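Local atomic coordinates of toll-like receptor 13 (Mus musculus, PDB entry 4Z0C), a protein that recognises 23S ribosomal RNA from bacteria and signals through MYD88 and TRAF6 to activate NF-kappa-B and the inflammatory response. Residues 225-230 and 248-253; 601-606 and 625-630; 619-624 and 646-651. All coordinates share one frame; numbering follows the deposited sequence.

All three contacts join neighbouring leucine-rich repeats in the leucine-rich repeat ectodomain. Interactions 1 and 2 occupy equivalent places in their repeats, the turns that lead into the parallel strands. In both, a polar side chain just before a buried leucine (N250 or S628) bonds a carbonyl of the preceding repeat. Interaction 1 lies across the chain's centre from the other two, its centre about 59 Å from that of interaction 2. Interactions 2 and 3 alternate along the sequence and touch where L650 packs against L626, with centres about 11 Å apart. By nearest atoms, the bound RNA is about 24, 10 and 12 Å from interactions 1, 2 and 3, so none contacts it.

Interaction 1 (225-230 and 248-253); sequences LPQLKS and LQNLRA. With NAG (2-acetamido-2-deoxy-beta-D-glucopyranose), chain N.
S230 and A253 form a parallel beta bridge, and each is preceded by a type I turn, L225 to L228 and L248 to L251, so two successive coils of the leucine-rich repeat solenoid enter their strands in step. The backbone link is concentrated on the carbonyl of K229, whose O accepts R252 N at 2.6 Å and A253 N at 2.9 Å; the second donor lies almost on the line of the C=O bond.

N250 reaches across before the strands begin. Its ND2 bonds P226 O at 2.6 Å with an N-H...O angle of 168°; P226 O lies in the plane of the N250 amide, and ND2 in that of the P226 carbonyl. A short, flat amide suits this place because it can reach a turn carbonyl without entering the leucine core. Within that core L228 and L251 run side by side, L228 CG meeting L251 CD1 at 3.8 Å. L251 has CG anti to the backbone N (chi1 -150°), which sets CD1 over the flat face of the K229 carbonyl. L248 CD2 adds a looser contact with L228 CD2 at 4.2 Å.

On the outer side the extended K229 chain lies alongside R252, its CG 3.8 Å from R252 NH1, and that same NH1 bonds N250 O at 3.0 Å. The S230 side chain meets a protein-linked NAG, probably the one carried by N206 of the preceding strand.

Aliphatic carbon thus covers one side and charge the other: the like charges of K229 and R252, not in contact, are probably eased by the NH1 bond to N250 O and by solvent, since both residues are partly exposed.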
loop_
_atom_site.group_PDB
_atom_site.type_symbol
_atom_site.label_atom_id
_atom_site.label_comp_id
_atom_site.label_asym_id
_atom_site.label_seq_id
_atom_site.Cartn_x
_atom_site.Cartn_y
_atom_site.Cartn_z
ATOM N N LEU A 225 17.770 -33.178 -42.103
ATOM C CA LEU A 225 16.526 -32.654 -41.514
ATOM C C LEU A 225 15.677 -31.934 -42.569
ATOM O O LEU A 225 15.583 -30.700 -42.572
ATOM C CB LEU A 225 16.814 -31.696 -40.356
ATOM C CG LEU A 225 17.972 -31.991 -39.404
ATOM C CD1 LEU A 225 18.041 -30.891 -38.348
ATOM C CD2 LEU A 225 17.818 -33.327 -38.745
ATOM N N PRO A 226 15.064 -32.707 -43.478
ATOM C CA PRO A 226 14.406 -32.125 -44.654
ATOM C C PRO A 226 13.090 -31.416 -44.344
ATOM O O PRO A 226 12.625 -30.631 -45.175
ATOM C CB PRO A 226 14.152 -33.348 -45.542
ATOM C CG PRO A 226 14.004 -34.484 -44.573
ATOM C CD PRO A 226 14.946 -34.181 -43.447
ATOM N N GLN A 227 12.492 -31.711 -43.191
ATOM C CA GLN A 227 11.220 -31.107 -42.807
ATOM C C GLN A 227 11.365 -29.883 -41.869
ATOM O O GLN A 227 10.366 -29.339 -41.391
ATOM C CB GLN A 227 10.340 -32.156 -42.129
ATOM C CG GLN A 227 9.644 -33.092 -43.096
ATOM C CD GLN A 227 8.952 -32.342 -44.212
ATOM O OE1 GLN A 227 9.489 -32.218 -45.311
ATOM N NE2 GLN A 227 7.753 -31.845 -43.943
ATOM N N LEU A 228 12.602 -29.463 -41.616
ATOM C CA LEU A 228 12.895 -28.462 -40.592
ATOM C C LEU A 228 12.204 -27.128 -40.846
ATOM O O LEU A 228 12.371 -26.527 -41.910
ATOM C CB LEU A 228 14.408 -28.261 -40.466
ATOM C CG LEU A 228 14.885 -27.342 -39.340
ATOM C CD1 LEU A 228 14.436 -27.874 -38.015
ATOM C CD2 LEU A 228 16.388 -27.265 -39.341
ATOM N N LYS A 229 11.434 -26.661 -39.861
ATOM C CA LYS A 229 10.672 -25.430 -40.035
ATOM C C LYS A 229 11.185 -24.201 -39.262
ATOM O O LYS A 229 10.986 -23.077 -39.701
ATOM C CB LYS A 229 9.208 -25.665 -39.686
ATOM C CG LYS A 229 8.453 -26.556 -40.633
ATOM C CD LYS A 229 6.996 -26.651 -40.200
ATOM C CE LYS A 229 6.232 -27.646 -41.046
ATOM N NZ LYS A 229 4.787 -27.657 -40.695
ATOM N N SER A 230 11.773 -24.416 -38.090
ATOM C CA SER A 230 12.345 -23.343 -37.290
ATOM C C SER A 230 13.720 -23.748 -36.882
ATOM O O SER A 230 13.914 -24.834 -36.328
ATOM C CB SER A 230 11.569 -23.091 -35.983
ATOM O OG SER A 230 10.173 -23.162 -36.170
ATOM N N LEU A 248 17.819 -26.181 -46.283
ATOM C CA LEU A 248 16.832 -25.476 -45.451
ATOM C C LEU A 248 15.628 -24.969 -46.238
ATOM O O LEU A 248 15.098 -23.906 -45.937
ATOM C CB LEU A 248 17.495 -24.287 -44.743
ATOM C CG LEU A 248 18.674 -24.676 -43.842
ATOM C CD1 LEU A 248 19.550 -23.468 -43.479
ATOM C CD2 LEU A 248 18.177 -25.401 -42.591
ATOM N N GLN A 249 15.195 -25.713 -47.247
ATOM C CA GLN A 249 14.154 -25.198 -48.129
ATOM C C GLN A 249 12.769 -25.249 -47.498
ATOM O O GLN A 249 11.832 -24.632 -48.002
ATOM C CB GLN A 249 14.157 -25.914 -49.480
ATOM C CG GLN A 249 15.349 -25.585 -50.365
ATOM C CD GLN A 249 15.326 -24.172 -50.895
ATOM O OE1 GLN A 249 14.471 -23.818 -51.710
ATOM N NE2 GLN A 249 16.303 -23.367 -50.483
ATOM N N ASN A 250 12.628 -25.982 -46.404
ATOM C CA ASN A 250 11.360 -25.973 -45.682
ATOM C C ASN A 250 11.282 -24.978 -44.513
ATOM O O ASN A 250 10.260 -24.886 -43.853
ATOM C CB ASN A 250 10.998 -27.381 -45.200
ATOM C CG ASN A 250 10.295 -28.193 -46.271
ATOM O OD1 ASN A 250 9.390 -27.696 -46.947
ATOM N ND2 ASN A 250 10.716 -29.447 -46.440
ATOM N N LEU A 251 12.361 -24.244 -44.270
ATOM C CA LEU A 251 12.450 -23.372 -43.119
ATOM C C LEU A 251 11.425 -22.226 -43.172
ATOM O O LEU A 251 11.314 -21.526 -44.179
ATOM C CB LEU A 251 13.874 -22.836 -42.964
ATOM C CG LEU A 251 14.265 -22.536 -41.508
ATOM C CD1 LEU A 251 14.405 -23.826 -40.718
ATOM C CD2 LEU A 251 15.536 -21.707 -41.418
ATOM N N ARG A 252 10.659 -22.069 -42.092
ATOM C CA ARG A 252 9.672 -20.989 -41.983
ATOM C C ARG A 252 10.131 -19.868 -41.038
ATOM O O ARG A 252 9.702 -18.716 -41.158
ATOM C CB ARG A 252 8.333 -21.537 -41.485
ATOM C CG ARG A 252 7.338 -21.907 -42.568
ATOM C CD ARG A 252 7.555 -23.307 -43.028
ATOM N NE ARG A 252 6.509 -23.751 -43.946
ATOM C CZ ARG A 252 6.461 -24.963 -44.493
ATOM N NH1 ARG A 252 7.407 -25.860 -44.230
ATOM N NH2 ARG A 252 5.466 -25.278 -45.310
ATOM N N ALA A 253 11.012 -20.205 -40.103
ATOM C CA ALA A 253 11.404 -19.271 -39.060
ATOM C C ALA A 253 12.863 -19.486 -38.699
ATOM O O ALA A 253 13.340 -20.626 -38.630
ATOM C CB ALA A 253 10.491 -19.424 -37.807
HETATM C C1 NAG N . 8.250 -24.604 -33.738
HETATM C C2 NAG N . 7.789 -23.743 -32.552
HETATM C C3 NAG N . 6.524 -22.969 -32.872
HETATM C C4 NAG N . 6.709 -22.148 -34.136
HETATM C C5 NAG N . 7.118 -23.079 -35.266
HETATM C C6 NAG N . 7.323 -22.235 -36.527
HETATM C C7 NAG N . 8.337 -24.562 -30.344
HETATM C C8 NAG N . 7.787 -25.144 -29.070
HETATM N N2 NAG N . 7.512 -24.548 -31.381
HETATM O O3 NAG N . 6.204 -22.157 -31.772
HETATM O O4 NAG N . 5.513 -21.484 -34.495
HETATM O O5 NAG N . 8.290 -23.826 -34.935
HETATM O O6 NAG N . 7.586 -23.070 -37.628
HETATM O O7 NAG N . 9.490 -24.132 -30.415
#

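Interaction 2 (601-606 and 625-630); sequences NLKRLK and SLQSLQ
L605 and L629 both hold CG anti to the backbone N, with chi1 at -165° and -163°, and this shared torsion lays the two side chains parallel, L605 CD2 resting 4.0 Å from L629 CD1. They are equivalent leucines of adjacent leucine-rich repeats, each closing a type I turn (L602 to L605 and L626 to L629) just before a strand of the solenoid. Branched and apolar, leucine fits this place in coil after coil and builds a continuous core.

L626 turns its CG beside the backbone N instead, which brings CD2 to L602 CB at 4.1 Å and toward L605 CD2 at 4.3 Å. This one methyl packs against both leucines of the preceding coil. F599 and L608 touch L626 as well, extending the same core.

The outer side is polar. K606 and Q630 point the same way, and the Q630 amide oxygen lies beside the lysine chain, with K606 NZ 3.7 Å from Q630 OE1; long polar chains suit this solvent-facing side. K603 crosses Q627, with K603 CG 3.9 Å from Q627 NE2.

Two hydrogen bonds run between the segments. Q630 N donates a hydrogen bond to K606 O at 3.0 Å, the donor well tilted from the carbonyl plane. Serine is small enough to turn straight onto the neighbouring backbone: S628 OG donates to K603 O at 2.7 Å, lying in the plane of that carbonyl.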
loop_
_atom_site.group_PDB
_atom_site.type_symbol
_atom_site.label_atom_id
_atom_site.label_comp_id
_atom_site.label_asym_id
_atom_site.label_seq_id
_atom_site.Cartn_x
_atom_site.Cartn_y
_atom_site.Cartn_z
ATOM N N ASN A 601 -30.195 -14.905 3.775
ATOM C CA ASN A 601 -30.720 -14.930 2.418
ATOM C C ASN A 601 -29.825 -15.638 1.404
ATOM O O ASN A 601 -30.189 -15.802 0.238
ATOM C CB ASN A 601 -31.052 -13.519 1.960
ATOM C CG ASN A 601 -32.474 -13.162 2.249
ATOM O OD1 ASN A 601 -32.836 -12.908 3.394
ATOM N ND2 ASN A 601 -33.309 -13.172 1.219
ATOM N N LEU A 602 -28.652 -16.051 1.859
ATOM C CA LEU A 602 -27.660 -16.604 0.970
ATOM C C LEU A 602 -27.947 -18.082 0.757
ATOM O O LEU A 602 -27.148 -18.951 1.111
ATOM C CB LEU A 602 -26.245 -16.364 1.503
ATOM C CG LEU A 602 -25.839 -14.919 1.814
ATOM C CD1 LEU A 602 -24.353 -14.845 2.173
ATOM C CD2 LEU A 602 -26.170 -13.977 0.652
ATOM N N LYS A 603 -29.120 -18.349 0.197
ATOM C CA LYS A 603 -29.596 -19.707 0.021
ATOM C C LYS A 603 -28.924 -20.401 -1.160
ATOM O O LYS A 603 -29.008 -21.624 -1.276
ATOM C CB LYS A 603 -31.116 -19.720 -0.130
ATOM C CG LYS A 603 -31.835 -19.596 1.199
ATOM C CD LYS A 603 -32.990 -18.637 1.105
ATOM C CE LYS A 603 -33.581 -18.354 2.468
ATOM N NZ LYS A 603 -34.592 -17.259 2.374
ATOM N N ARG A 604 -28.219 -19.634 -1.995
ATOM C CA ARG A 604 -27.466 -20.218 -3.108
ATOM C C ARG A 604 -25.959 -20.244 -2.867
ATOM O O ARG A 604 -25.209 -20.527 -3.783
ATOM C CB ARG A 604 -27.709 -19.482 -4.426
ATOM C CG ARG A 604 -28.834 -19.997 -5.281
ATOM C CD ARG A 604 -29.182 -18.937 -6.305
ATOM N NE ARG A 604 -30.523 -19.079 -6.862
ATOM C CZ ARG A 604 -31.637 -18.763 -6.207
ATOM N NH1 ARG A 604 -31.574 -18.283 -4.971
ATOM N NH2 ARG A 604 -32.817 -18.923 -6.790
ATOM N N LEU A 605 -25.506 -19.935 -1.657
ATOM C CA LEU A 605 -24.072 -19.918 -1.405
ATOM C C LEU A 605 -23.463 -21.323 -1.515
ATOM O O LEU A 605 -23.928 -22.260 -0.874
ATOM C CB LEU A 605 -23.753 -19.293 -0.042
ATOM C CG LEU A 605 -22.280 -18.898 0.198
ATOM C CD1 LEU A 605 -21.859 -17.724 -0.657
ATOM C CD2 LEU A 605 -21.996 -18.603 1.662
ATOM N N LYS A 606 -22.419 -21.468 -2.333
ATOM C CA LYS A 606 -21.745 -22.755 -2.461
ATOM C C LYS A 606 -20.418 -22.777 -1.720
ATOM O O LYS A 606 -19.940 -23.845 -1.323
ATOM C CB LYS A 606 -21.499 -23.097 -3.917
ATOM C CG LYS A 606 -22.738 -23.363 -4.742
ATOM C CD LYS A 606 -22.359 -23.347 -6.231
ATOM C CE LYS A 606 -23.374 -24.077 -7.102
ATOM N NZ LYS A 606 -23.042 -25.517 -7.234
ATOM N N SER A 625 -28.824 -21.442 7.599
ATOM C CA SER A 625 -29.646 -21.180 6.421
ATOM C C SER A 625 -28.940 -21.624 5.153
ATOM O O SER A 625 -29.550 -21.691 4.089
ATOM C CB SER A 625 -30.010 -19.696 6.303
ATOM O OG SER A 625 -31.073 -19.357 7.179
ATOM N N LEU A 626 -27.658 -21.948 5.276
ATOM C CA LEU A 626 -26.833 -22.212 4.108
ATOM C C LEU A 626 -27.070 -23.621 3.543
ATOM O O LEU A 626 -26.266 -24.526 3.750
ATOM C CB LEU A 626 -25.355 -21.955 4.435
ATOM C CG LEU A 626 -25.027 -20.568 5.027
ATOM C CD1 LEU A 626 -23.546 -20.452 5.392
ATOM C CD2 LEU A 626 -25.443 -19.413 4.112
ATOM N N GLN A 627 -28.205 -23.789 2.861
ATOM C CA GLN A 627 -28.632 -25.069 2.269
ATOM C C GLN A 627 -27.621 -25.622 1.277
ATOM O O GLN A 627 -27.263 -26.797 1.321
ATOM C CB GLN A 627 -29.927 -24.865 1.486
ATOM C CG GLN A 627 -31.182 -24.626 2.299
ATOM C CD GLN A 627 -32.222 -23.850 1.500
ATOM O OE1 GLN A 627 -32.261 -23.932 0.265
ATOM N NE2 GLN A 627 -33.077 -23.106 2.199
ATOM N N SER A 628 -27.191 -24.755 0.363
ATOM C CA SER A 628 -26.348 -25.133 -0.755
ATOM C C SER A 628 -24.865 -25.103 -0.431
ATOM O O SER A 628 -24.046 -25.317 -1.317
ATOM C CB SER A 628 -26.617 -24.211 -1.940
ATOM O OG SER A 628 -28.006 -24.006 -2.097
ATOM N N LEU A 629 -24.507 -24.844 0.823
ATOM C CA LEU A 629 -23.088 -24.738 1.160
ATOM C C LEU A 629 -22.338 -26.059 0.964
ATOM O O LEU A 629 -22.671 -27.064 1.600
ATOM C CB LEU A 629 -22.903 -24.217 2.585
ATOM C CG LEU A 629 -21.497 -23.683 2.881
ATOM C CD1 LEU A 629 -21.198 -22.466 1.984
ATOM C CD2 LEU A 629 -21.337 -23.323 4.347
ATOM N N GLN A 630 -21.326 -26.050 0.088
ATOM C CA GLN A 630 -20.508 -27.239 -0.197
ATOM C C GLN A 630 -19.110 -27.128 0.388
ATOM O O GLN A 630 -18.532 -28.119 0.842
ATOM C CB GLN A 630 -20.374 -27.475 -1.700
ATOM C CG GLN A 630 -21.685 -27.568 -2.466
ATOM C CD GLN A 630 -21.474 -27.862 -3.948
ATOM O OE1 GLN A 630 -20.893 -27.054 -4.693
ATOM N NE2 GLN A 630 -21.916 -29.044 -4.377
#

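Interaction 3 (619-624 and 646-651); sequences VPDMFS and HLKNLK
D621 and K648 form the salt bridge of this contact, K648 NZ standing 2.7 Å from D621 OD1 on the syn lone pair, the side of the other carboxylate oxygen. In the lysine a nearly eclipsed chi3 (-20°) turns the end of the chain toward D621 OD1, and the two side chains cross at an angle.

Hydrogen bonding steadies that carboxylate. S624 OG donates to D621 OD1 at 2.8 Å on the anti lone pair, so one oxygen is held from both of its sides; the nearby lysine would probably favour the charged form of the acid. A second bond crosses the contact from N649 ND2 to S624 O at 3.2 Å, fairly straight at 159°, with the acceptor close to the amide plane.

Each segment contains a type II turn, V619 to M622 and L647 to L650, in the loops between successive strands of adjacent leucine-rich repeats. D621 and N649 occupy the third turn position with positive phi, a conformation that asparagine and aspartate adopt more readily than most residues, while P620 suits the second position, where phi is near -60°.

Below the polar groups lie looser contacts of carbon. L650 CD1 lies against F623 O at 3.1 Å, with F623 CB at 4.4 Å from the same methyl. F632 meets F623 with the planes of the two rings strongly inclined. A carbonyl, H646 O, stands at the edge of the F623 ring near its plane, 4.1 Å from F623 CD2.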
loop_
_atom_site.group_PDB
_atom_site.type_symbol
_atom_site.label_atom_id
_atom_site.label_comp_id
_atom_site.label_asym_id
_atom_site.label_seq_id
_atom_site.Cartn_x
_atom_site.Cartn_y
_atom_site.Cartn_z
ATOM N N VAL A 619 -20.921 -18.282 16.123
ATOM C CA VAL A 619 -22.241 -17.757 16.478
ATOM C C VAL A 619 -23.333 -18.791 16.181
ATOM O O VAL A 619 -23.442 -19.254 15.042
ATOM C CB VAL A 619 -22.546 -16.452 15.694
ATOM C CG1 VAL A 619 -24.013 -16.088 15.798
ATOM C CG2 VAL A 619 -21.653 -15.293 16.166
ATOM N N PRO A 620 -24.156 -19.146 17.196
ATOM C CA PRO A 620 -25.206 -20.174 17.045
ATOM C C PRO A 620 -26.200 -19.858 15.922
ATOM O O PRO A 620 -26.648 -18.710 15.818
ATOM C CB PRO A 620 -25.918 -20.167 18.414
ATOM C CG PRO A 620 -24.885 -19.674 19.366
ATOM C CD PRO A 620 -24.076 -18.643 18.580
ATOM N N ASP A 621 -26.498 -20.855 15.084
ATOM C CA ASP A 621 -27.428 -20.700 13.953
ATOM C C ASP A 621 -27.003 -19.686 12.876
ATOM O O ASP A 621 -27.816 -19.278 12.040
ATOM C CB ASP A 621 -28.860 -20.401 14.427
ATOM C CG ASP A 621 -29.571 -21.639 14.986
ATOM O OD1 ASP A 621 -29.520 -22.711 14.339
ATOM O OD2 ASP A 621 -30.209 -21.528 16.056
ATOM N N MET A 622 -25.748 -19.259 12.899
ATOM C CA MET A 622 -25.273 -18.353 11.861
ATOM C C MET A 622 -25.261 -18.992 10.465
ATOM O O MET A 622 -25.537 -18.331 9.466
ATOM C CB MET A 622 -23.884 -17.819 12.211
ATOM C CG MET A 622 -23.305 -16.891 11.163
ATOM S SD MET A 622 -21.856 -16.015 11.773
ATOM C CE MET A 622 -22.678 -14.581 12.465
ATOM N N PHE A 623 -24.983 -20.287 10.404
ATOM C CA PHE A 623 -24.786 -20.954 9.120
ATOM C C PHE A 623 -25.956 -21.858 8.730
ATOM O O PHE A 623 -25.979 -22.414 7.629
ATOM C CB PHE A 623 -23.486 -21.767 9.174
ATOM C CG PHE A 623 -22.311 -20.987 9.728
ATOM C CD1 PHE A 623 -21.762 -19.925 9.017
ATOM C CD2 PHE A 623 -21.737 -21.330 10.946
ATOM C CE1 PHE A 623 -20.694 -19.220 9.527
ATOM C CE2 PHE A 623 -20.645 -20.617 11.445
ATOM C CZ PHE A 623 -20.134 -19.573 10.737
ATOM N N SER A 624 -26.943 -21.947 9.620
ATOM C CA SER A 624 -28.090 -22.846 9.477
ATOM C C SER A 624 -28.982 -22.576 8.272
ATOM O O SER A 624 -29.837 -23.380 7.970
ATOM C CB SER A 624 -28.963 -22.790 10.733
ATOM O OG SER A 624 -28.233 -23.223 11.856
ATOM N N HIS A 646 -23.054 -26.484 15.089
ATOM C CA HIS A 646 -22.378 -25.605 14.129
ATOM C C HIS A 646 -22.715 -26.012 12.719
ATOM O O HIS A 646 -22.879 -25.168 11.835
ATOM C CB HIS A 646 -20.875 -25.663 14.342
ATOM C CG HIS A 646 -20.464 -25.275 15.726
ATOM N ND1 HIS A 646 -19.520 -25.970 16.448
ATOM C CD2 HIS A 646 -20.873 -24.251 16.518
ATOM C CE1 HIS A 646 -19.366 -25.394 17.630
ATOM N NE2 HIS A 646 -20.175 -24.351 17.697
ATOM N N LEU A 647 -22.864 -27.327 12.557
ATOM C CA LEU A 647 -23.038 -27.988 11.271
ATOM C C LEU A 647 -24.505 -28.289 10.957
ATOM O O LEU A 647 -24.808 -28.950 9.956
ATOM C CB LEU A 647 -22.242 -29.289 11.275
ATOM C CG LEU A 647 -20.728 -29.120 11.244
ATOM C CD1 LEU A 647 -20.040 -30.472 11.177
ATOM C CD2 LEU A 647 -20.308 -28.223 10.071
ATOM N N LYS A 648 -25.409 -27.833 11.827
ATOM C CA LYS A 648 -26.843 -28.024 11.621
ATOM C C LYS A 648 -27.328 -27.539 10.248
ATOM O O LYS A 648 -27.072 -26.406 9.840
ATOM C CB LYS A 648 -27.653 -27.338 12.736
ATOM C CG LYS A 648 -29.113 -27.788 12.773
ATOM C CD LYS A 648 -30.040 -26.877 13.584
ATOM C CE LYS A 648 -29.300 -25.992 14.581
ATOM N NZ LYS A 648 -30.231 -25.145 15.387
ATOM N N ASN A 649 -28.021 -28.422 9.539
ATOM C CA ASN A 649 -28.689 -28.103 8.277
ATOM C C ASN A 649 -27.803 -27.835 7.074
ATOM O O ASN A 649 -28.309 -27.419 6.031
ATOM C CB ASN A 649 -29.667 -26.935 8.430
ATOM C CG ASN A 649 -30.876 -27.081 7.532
ATOM O OD1 ASN A 649 -31.448 -28.165 7.428
ATOM N ND2 ASN A 649 -31.243 -26.009 6.843
ATOM N N LEU A 650 -26.496 -28.048 7.199
ATOM C CA LEU A 650 -25.630 -27.956 6.016
ATOM C C LEU A 650 -25.781 -29.237 5.162
ATOM O O LEU A 650 -24.913 -30.107 5.147
ATOM C CB LEU A 650 -24.163 -27.642 6.371
ATOM C CG LEU A 650 -23.692 -26.219 6.796
ATOM C CD1 LEU A 650 -24.716 -25.095 6.577
ATOM C CD2 LEU A 650 -23.130 -26.149 8.200
ATOM N N LYS A 651 -26.915 -29.327 4.465
ATOM C CA LYS A 651 -27.314 -30.512 3.697
ATOM C C LYS A 651 -26.355 -30.843 2.554
ATOM O O LYS A 651 -26.190 -32.018 2.179
ATOM C CB LYS A 651 -28.719 -30.310 3.113
ATOM C CG LYS A 651 -29.887 -30.987 3.848
ATOM C CD LYS A 651 -29.974 -30.629 5.326
ATOM C CE LYS A 651 -31.175 -31.350 5.984
ATOM N NZ LYS A 651 -31.386 -31.049 7.455
#